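Local atomic coordinates of farnesyl diphosphate phosphatase YisP (Bacillus subtilis subsp. subtilis, PDB entry 3WE9), a protein that hydrolyses farnesyl diphosphate to farnesol and diphosphate and takes part in biofilm formation in Bacillus subtilis. Residues Y215-E218 against C219-L223; I139-R142 against R143-Q147. One frame throughout, in Å; residues are numbered along the deposited sequence.

Contact 1 of 2, residues Y215-E218 against C219-L223; sequences YLEE and CQDAL
The carbonyls of Y215, L216 and E217 accept successive i to i+4 hydrogen bonds from the amides of C219, Q220 and D221 in the last turns of helix 199-221. The bond from Q220 N to L216 O is 2.9 Å long and lies in the carbonyl plane, whereas the donor of D221 N to E217 O is tilted 26° from that plane. C219 N also makes a weak second bond to L216 O. On the outer surface E217 is bent at chi2 (51°), which turns its carboxylate towards the C-terminal end of the helix. OE2 thereby comes 4.0 Å from Q220 CG and 3.3 Å from D221 OD1, the side chains of E217 and D221 crossing at about a right angle and their carboxylate planes 69° apart. These like charges would be expected to repel, but E217 OE1 has a salt bridge to R242 of helix 228-250, which probably offsets part of the cost. R242 also donates to Q220 OE1, tying both side chains to the same guanidinium. E218 instead runs extended from CG, and its OE1 is hydrogen-bonded to the hydroxyl of S154 of helix 145-165. C219 and L216 are buried against helix 228-250, touching V234 and R242 respectively. The whole is a helix C-terminal segment packed against two neighbouring helices, as in the all-alpha fold of the phytoene/squalene synthase family.

Contact 2 of 2, residues I139-R142 against R143-Q147; sequences ILTR and RKQDQ
R142 lies beside R143, and T141 meets Q145, in the tight connection between helix 118-140 and helix 145-165. T141 is the first residue to leave helical geometry, and an inverse gamma turn centred on K144, the N-cap residue of the next helix, redirects the chain. The arginines occupy the exposed side of the bend. R142 CG sits between its backbone N and carbonyl carbon (chi1 48°), which brings it 3.4 Å from R143 N. The two side chains run side by side and point the same way, each extended from CG to NE, with R142 CG 4.1 Å from R143 CG. Their like charges would be expected to disfavour close approach, and the guanidinium planes are turned 82° apart rather than stacked. R143 NE comes at the edge of the R142 guanidinium, near its plane, 4.4 Å from R142 NE. The T141 side chain points into the bend. Its hydroxyl lies anti to its own amide nitrogen (chi1 -176°), which carries OG1 to 3.5 Å from R143 N and puts the methyl between N and the carbonyl carbon. Outside the turn, T141 touches P227, and the carbonyl of L140 just before it accepts a hydrogen bond from S230, so the end of helix 118-140 is joined to the start of helix 228-250. T141 CG2 is directed at Q145, packing 3.6 Å from Q145 CG as the two side chains cross obliquely. Replacing Q145 with an alanine would probably strip the T141 methyl of its contact with CG and open a gap beside the T141 carbonyl. CG of Q145 also lies 3.4 Å from T141 O, and the extended chain sets its amide group beside that carbonyl.

Overall arrangement
Contact 2 closes before contact 1 opens along the chain, yet the two are neighbours in space: their centres are 15 Å apart and their nearest atoms about 5 Å, without touching. Helix 145-165 relates them directly, since it begins in contact 2 and, further along, receives Y215, L216 and E218 of contact 1. Helix 228-250 is a second shared neighbour, reached near its start by L140 and further on by L216, C219 and Q220. Contact 1 is partly buried, about 15 Å from the chain centre; contact 2 lies at the surface, about 19 Å from it. Nothing in either identifies a substrate or metal site; both are structural packing within the all-helical fold of the phytoene/squalene synthase family.

Contact 1 of 2, residues Y215-E218 against C219-L223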
ATOM      1  N   TYR A 215      -8.784   5.570   7.933  1.00 17.99           N
ATOM      2  CA  TYR A 215      -8.263   4.210   7.988  1.00 18.73           C
ATOM      3  C   TYR A 215      -6.913   4.201   8.701  1.00 19.59           C
ATOM      4  O   TYR A 215      -6.647   3.324   9.517  1.00 18.79           O
ATOM      5  CB  TYR A 215      -8.114   3.626   6.579  1.00 19.01           C
ATOM      6  CG  TYR A 215      -9.423   3.210   5.944  1.00 18.85           C
ATOM      7  CD1 TYR A 215     -10.108   2.073   6.383  1.00 18.74           C
ATOM      8  CD2 TYR A 215      -9.972   3.944   4.900  1.00 16.05           C
ATOM      9  CE1 TYR A 215     -11.307   1.677   5.784  1.00 18.16           C
ATOM     10  CE2 TYR A 215     -11.164   3.563   4.300  1.00 18.54           C
ATOM     11  CZ  TYR A 215     -11.825   2.430   4.742  1.00 19.11           C
ATOM     12  OH  TYR A 215     -12.993   2.054   4.121  1.00 22.49           O
ATOM     13  N   LEU A 216      -6.068   5.185   8.394  1.00 18.31           N
ATOM     14  CA  LEU A 216      -4.750   5.284   9.022  1.00 18.94           C
ATOM     15  C   LEU A 216      -4.875   5.434  10.539  1.00 20.43           C
ATOM     16  O   LEU A 216      -4.235   4.707  11.296  1.00 19.23           O
ATOM     17  CB  LEU A 216      -3.975   6.478   8.447  1.00 18.01           C
ATOM     18  CG  LEU A 216      -3.538   6.397   6.973  1.00 16.21           C
ATOM     19  CD1 LEU A 216      -2.984   7.742   6.525  1.00 20.02           C
ATOM     20  CD2 LEU A 216      -2.503   5.297   6.792  1.00 17.28           C
ATOM     21  N   GLU A 217      -5.706   6.377  10.974  1.00 22.75           N
ATOM     22  CA  GLU A 217      -5.923   6.632  12.398  1.00 25.17           C
ATOM     23  C   GLU A 217      -6.393   5.360  13.108  1.00 26.20           C
ATOM     24  O   GLU A 217      -6.069   5.115  14.270  1.00 24.15           O
ATOM     25  CB  GLU A 217      -6.957   7.750  12.565  1.00 30.47           C
ATOM     26  CG  GLU A 217      -7.136   8.264  13.992  1.00 38.48           C
ATOM     27  CD  GLU A 217      -5.816   8.629  14.661  1.00 42.80           C
ATOM     28  OE1 GLU A 217      -4.927   9.175  13.971  1.00 46.08           O
ATOM     29  OE2 GLU A 217      -5.671   8.377  15.879  1.00 46.04           O
ATOM     30  N   GLU A 218      -7.156   4.554  12.382  1.00 26.83           N
ATOM     31  CA  GLU A 218      -7.692   3.294  12.882  1.00 28.36           C
ATOM     32  C   GLU A 218      -6.553   2.335  13.224  1.00 27.88           C
ATOM     33  O   GLU A 218      -6.583   1.645  14.243  1.00 26.22           O
ATOM     34  CB  GLU A 218      -8.583   2.689  11.803  1.00 30.54           C
ATOM     35  CG  GLU A 218      -9.485   1.571  12.231  1.00 33.86           C
ATOM     36  CD  GLU A 218     -10.595   1.368  11.223  1.00 33.99           C
ATOM     37  OE1 GLU A 218     -10.618   0.317  10.551  1.00 33.75           O
ATOM     38  OE2 GLU A 218     -11.440   2.282  11.095  1.00 36.57           O
ATOM     39  N   CYS A 219      -5.547   2.290  12.359  1.00 27.60           N
ATOM     40  CA  CYS A 219      -4.402   1.419  12.588  1.00 26.66           C
ATOM     41  C   CYS A 219      -3.531   2.034  13.675  1.00 25.52           C
ATOM     42  O   CYS A 219      -2.895   1.328  14.454  1.00 23.63           O
ATOM     43  CB  CYS A 219      -3.587   1.253  11.304  1.00 25.93           C
ATOM     44  SG  CYS A 219      -2.135   0.193  11.498  1.00 25.72           S
ATOM     45  N   GLN A 220      -3.507   3.361  13.711  1.00 25.68           N
ATOM     46  CA  GLN A 220      -2.729   4.095  14.703  1.00 27.35           C
ATOM     47  C   GLN A 220      -3.223   3.735  16.102  1.00 27.58           C
ATOM     48  O   GLN A 220      -2.425   3.527  17.018  1.00 27.24           O
ATOM     49  CB  GLN A 220      -2.872   5.603  14.474  1.00 28.50           C
ATOM     50  CG  GLN A 220      -2.121   6.479  15.469  1.00 30.49           C
ATOM     51  CD  GLN A 220      -0.612   6.417  15.293  1.00 33.41           C
ATOM     52  OE1 GLN A 220      -0.098   6.578  14.185  1.00 33.94           O
ATOM     53  NE2 GLN A 220       0.107   6.196  16.393  1.00 35.51           N
ATOM     54  N   ASP A 221      -4.542   3.651  16.258  1.00 27.55           N
ATOM     55  CA  ASP A 221      -5.129   3.314  17.554  1.00 29.69           C
ATOM     56  C   ASP A 221      -4.752   1.902  18.013  1.00 30.06           C
ATOM     57  O   ASP A 221      -4.681   1.633  19.212  1.00 28.33           O
ATOM     58  CB  ASP A 221      -6.659   3.417  17.516  1.00 30.62           C
ATOM     59  CG  ASP A 221      -7.155   4.828  17.263  1.00 33.49           C
ATOM     60  OD1 ASP A 221      -6.490   5.797  17.690  1.00 32.94           O
ATOM     61  OD2 ASP A 221      -8.233   4.961  16.643  1.00 34.98           O
ATOM     62  N   ALA A 222      -4.517   1.001  17.060  1.00 28.38           N
ATOM     63  CA  ALA A 222      -4.165  -0.378  17.388  1.00 28.09           C
ATOM     64  C   ALA A 222      -2.658  -0.628  17.395  1.00 27.47           C
ATOM     65  O   ALA A 222      -2.211  -1.756  17.600  1.00 27.60           O
ATOM     66  CB  ALA A 222      -4.845  -1.329  16.410  1.00 27.06           C
ATOM     67  N   LEU A 223      -1.881   0.430  17.181  1.00 27.03           N
ATOM     68  CA  LEU A 223      -0.427   0.332  17.143  1.00 28.71           C
ATOM     69  C   LEU A 223       0.210  -0.334  18.371  1.00 30.47           C
ATOM     70  O   LEU A 223       1.117  -1.159  18.231  1.00 28.96           O
ATOM     71  CB  LEU A 223       0.180   1.722  16.933  1.00 30.70           C
ATOM     72  CG  LEU A 223       1.705   1.803  16.820  1.00 32.28           C
ATOM     73  CD1 LEU A 223       2.187   0.921  15.674  1.00 33.32           C
ATOM     74  CD2 LEU A 223       2.132   3.253  16.607  1.00 34.41           C
TER

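Contact 2 of 2, residues I139-R142 against R143-Q147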
ATOM      1  N   ILE A 139       2.721 -12.404   9.341  1.00 18.64           N
ATOM      2  CA  ILE A 139       4.125 -12.029   9.425  1.00 18.23           C
ATOM      3  C   ILE A 139       4.317 -10.949  10.495  1.00 18.90           C
ATOM      4  O   ILE A 139       5.304 -10.951  11.232  1.00 18.90           O
ATOM      5  CB  ILE A 139       4.624 -11.507   8.055  1.00 18.24           C
ATOM      6  CG1 ILE A 139       4.559 -12.638   7.018  1.00 16.78           C
ATOM      7  CG2 ILE A 139       6.043 -10.960   8.182  1.00 18.50           C
ATOM      8  CD1 ILE A 139       4.873 -12.209   5.589  1.00 17.44           C
ATOM      9  N   LEU A 140       3.352 -10.040  10.588  1.00 18.09           N
ATOM     10  CA  LEU A 140       3.414  -8.944  11.549  1.00 18.19           C
ATOM     11  C   LEU A 140       3.115  -9.380  12.984  1.00 20.96           C
ATOM     12  O   LEU A 140       3.586  -8.761  13.937  1.00 21.77           O
ATOM     13  CB  LEU A 140       2.430  -7.842  11.137  1.00 17.77           C
ATOM     14  CG  LEU A 140       2.631  -7.321   9.713  1.00 18.78           C
ATOM     15  CD1 LEU A 140       1.515  -6.330   9.344  1.00 20.46           C
ATOM     16  CD2 LEU A 140       4.000  -6.661   9.614  1.00 20.95           C
ATOM     17  N   THR A 141       2.331 -10.439  13.145  1.00 21.86           N
ATOM     18  CA  THR A 141       2.006 -10.889  14.492  1.00 26.56           C
ATOM     19  C   THR A 141       1.691 -12.368  14.581  1.00 27.20           C
ATOM     20  O   THR A 141       0.957 -12.908  13.762  1.00 25.84           O
ATOM     21  CB  THR A 141       0.806 -10.108  15.090  1.00 25.99           C
ATOM     22  OG1 THR A 141       0.595 -10.534  16.442  1.00 31.14           O
ATOM     23  CG2 THR A 141      -0.461 -10.378  14.299  1.00 24.12           C
ATOM     24  N   ARG A 142       2.250 -13.004  15.604  1.00 31.60           N
ATOM     25  CA  ARG A 142       2.055 -14.422  15.846  1.00 36.10           C
ATOM     26  C   ARG A 142       0.905 -14.712  16.813  1.00 37.96           C
ATOM     27  O   ARG A 142       0.277 -15.765  16.730  1.00 39.79           O
ATOM     28  CB  ARG A 142       3.350 -15.041  16.392  1.00 38.94           C
ATOM     29  CG  ARG A 142       4.004 -14.259  17.541  1.00 42.10           C
ATOM     30  CD  ARG A 142       4.971 -15.162  18.322  1.00 45.02           C
ATOM     31  NE  ARG A 142       5.786 -14.443  19.302  1.00 46.51           N
ATOM     32  CZ  ARG A 142       7.022 -14.005  19.068  1.00 47.86           C
ATOM     33  NH1 ARG A 142       7.589 -14.213  17.887  1.00 48.81           N
ATOM     34  NH2 ARG A 142       7.696 -13.367  20.016  1.00 46.90           N
ATOM     35  N   ARG A 143       0.622 -13.781  17.720  1.00 39.62           N
ATOM     36  CA  ARG A 143      -0.446 -13.995  18.698  1.00 42.34           C
ATOM     37  C   ARG A 143      -1.771 -13.269  18.434  1.00 43.94           C
ATOM     38  O   ARG A 143      -2.687 -13.838  17.833  1.00 45.92           O
ATOM     39  CB  ARG A 143       0.058 -13.648  20.105  1.00 40.27           C
ATOM     40  CG  ARG A 143       1.213 -14.524  20.568  1.00 39.69           C
ATOM     41  CD  ARG A 143       1.635 -14.240  22.007  1.00 37.63           C
ATOM     42  NE  ARG A 143       2.747 -15.101  22.404  1.00 38.34           N
ATOM     43  CZ  ARG A 143       2.659 -16.421  22.543  1.00 39.28           C
ATOM     44  NH1 ARG A 143       1.505 -17.042  22.327  1.00 39.14           N
ATOM     45  NH2 ARG A 143       3.731 -17.126  22.880  1.00 37.77           N
ATOM     46  N   LYS A 144      -1.868 -12.023  18.892  1.00 44.31           N
ATOM     47  CA  LYS A 144      -3.084 -11.217  18.748  1.00 44.41           C
ATOM     48  C   LYS A 144      -3.499 -10.925  17.305  1.00 44.67           C
ATOM     49  O   LYS A 144      -3.731  -9.766  16.944  1.00 44.73           O
ATOM     50  CB  LYS A 144      -2.916  -9.885  19.483  1.00 45.20           C
ATOM     51  CG  LYS A 144      -2.364 -10.015  20.885  1.00 46.55           C
ATOM     52  CD  LYS A 144      -2.332  -8.677  21.607  1.00 46.94           C
ATOM     53  CE  LYS A 144      -1.523  -8.792  22.885  1.00 47.71           C
ATOM     54  NZ  LYS A 144      -1.856 -10.056  23.599  1.00 46.45           N
ATOM     55  N   GLN A 145      -3.612 -11.961  16.484  1.00 43.81           N
ATOM     56  CA  GLN A 145      -3.998 -11.760  15.095  1.00 43.86           C
ATOM     57  C   GLN A 145      -5.452 -11.309  14.966  1.00 43.91           C
ATOM     58  O   GLN A 145      -5.763 -10.429  14.167  1.00 42.92           O
ATOM     59  CB  GLN A 145      -3.753 -13.039  14.295  1.00 43.02           C
ATOM     60  CG  GLN A 145      -2.298 -13.476  14.329  1.00 44.23           C
ATOM     61  CD  GLN A 145      -1.972 -14.556  13.320  1.00 43.80           C
ATOM     62  OE1 GLN A 145      -0.888 -15.140  13.347  1.00 44.07           O
ATOM     63  NE2 GLN A 145      -2.905 -14.822  12.419  1.00 45.10           N
ATOM     64  N   ASP A 146      -6.335 -11.905  15.762  1.00 44.56           N
ATOM     65  CA  ASP A 146      -7.751 -11.545  15.739  1.00 45.39           C
ATOM     66  C   ASP A 146      -7.943 -10.073  16.087  1.00 44.59           C
ATOM     67  O   ASP A 146      -8.768  -9.382  15.487  1.00 44.40           O
ATOM     68  CB  ASP A 146      -8.527 -12.407  16.740  1.00 47.82           C
ATOM     69  CG  ASP A 146      -9.162 -13.626  16.098  1.00 50.62           C
ATOM     70  OD1 ASP A 146      -8.503 -14.285  15.265  1.00 51.35           O
ATOM     71  OD2 ASP A 146     -10.325 -13.930  16.438  1.00 53.29           O
ATOM     72  N   GLN A 147      -7.173  -9.601  17.060  1.00 43.53           N
ATOM     73  CA  GLN A 147      -7.251  -8.215  17.510  1.00 42.66           C
ATOM     74  C   GLN A 147      -6.603  -7.198  16.565  1.00 40.67           C
ATOM     75  O   GLN A 147      -6.919  -6.010  16.628  1.00 40.15           O
ATOM     76  CB  GLN A 147      -6.594  -8.078  18.884  1.00 45.36           C
ATOM     77  CG  GLN A 147      -7.293  -8.810  20.014  1.00 48.07           C
ATOM     78  CD  GLN A 147      -6.553  -8.655  21.330  1.00 50.80           C
ATOM     79  OE1 GLN A 147      -6.271  -7.537  21.769  1.00 51.45           O
ATOM     80  NE2 GLN A 147      -6.229  -9.777  21.966  1.00 52.38           N
TER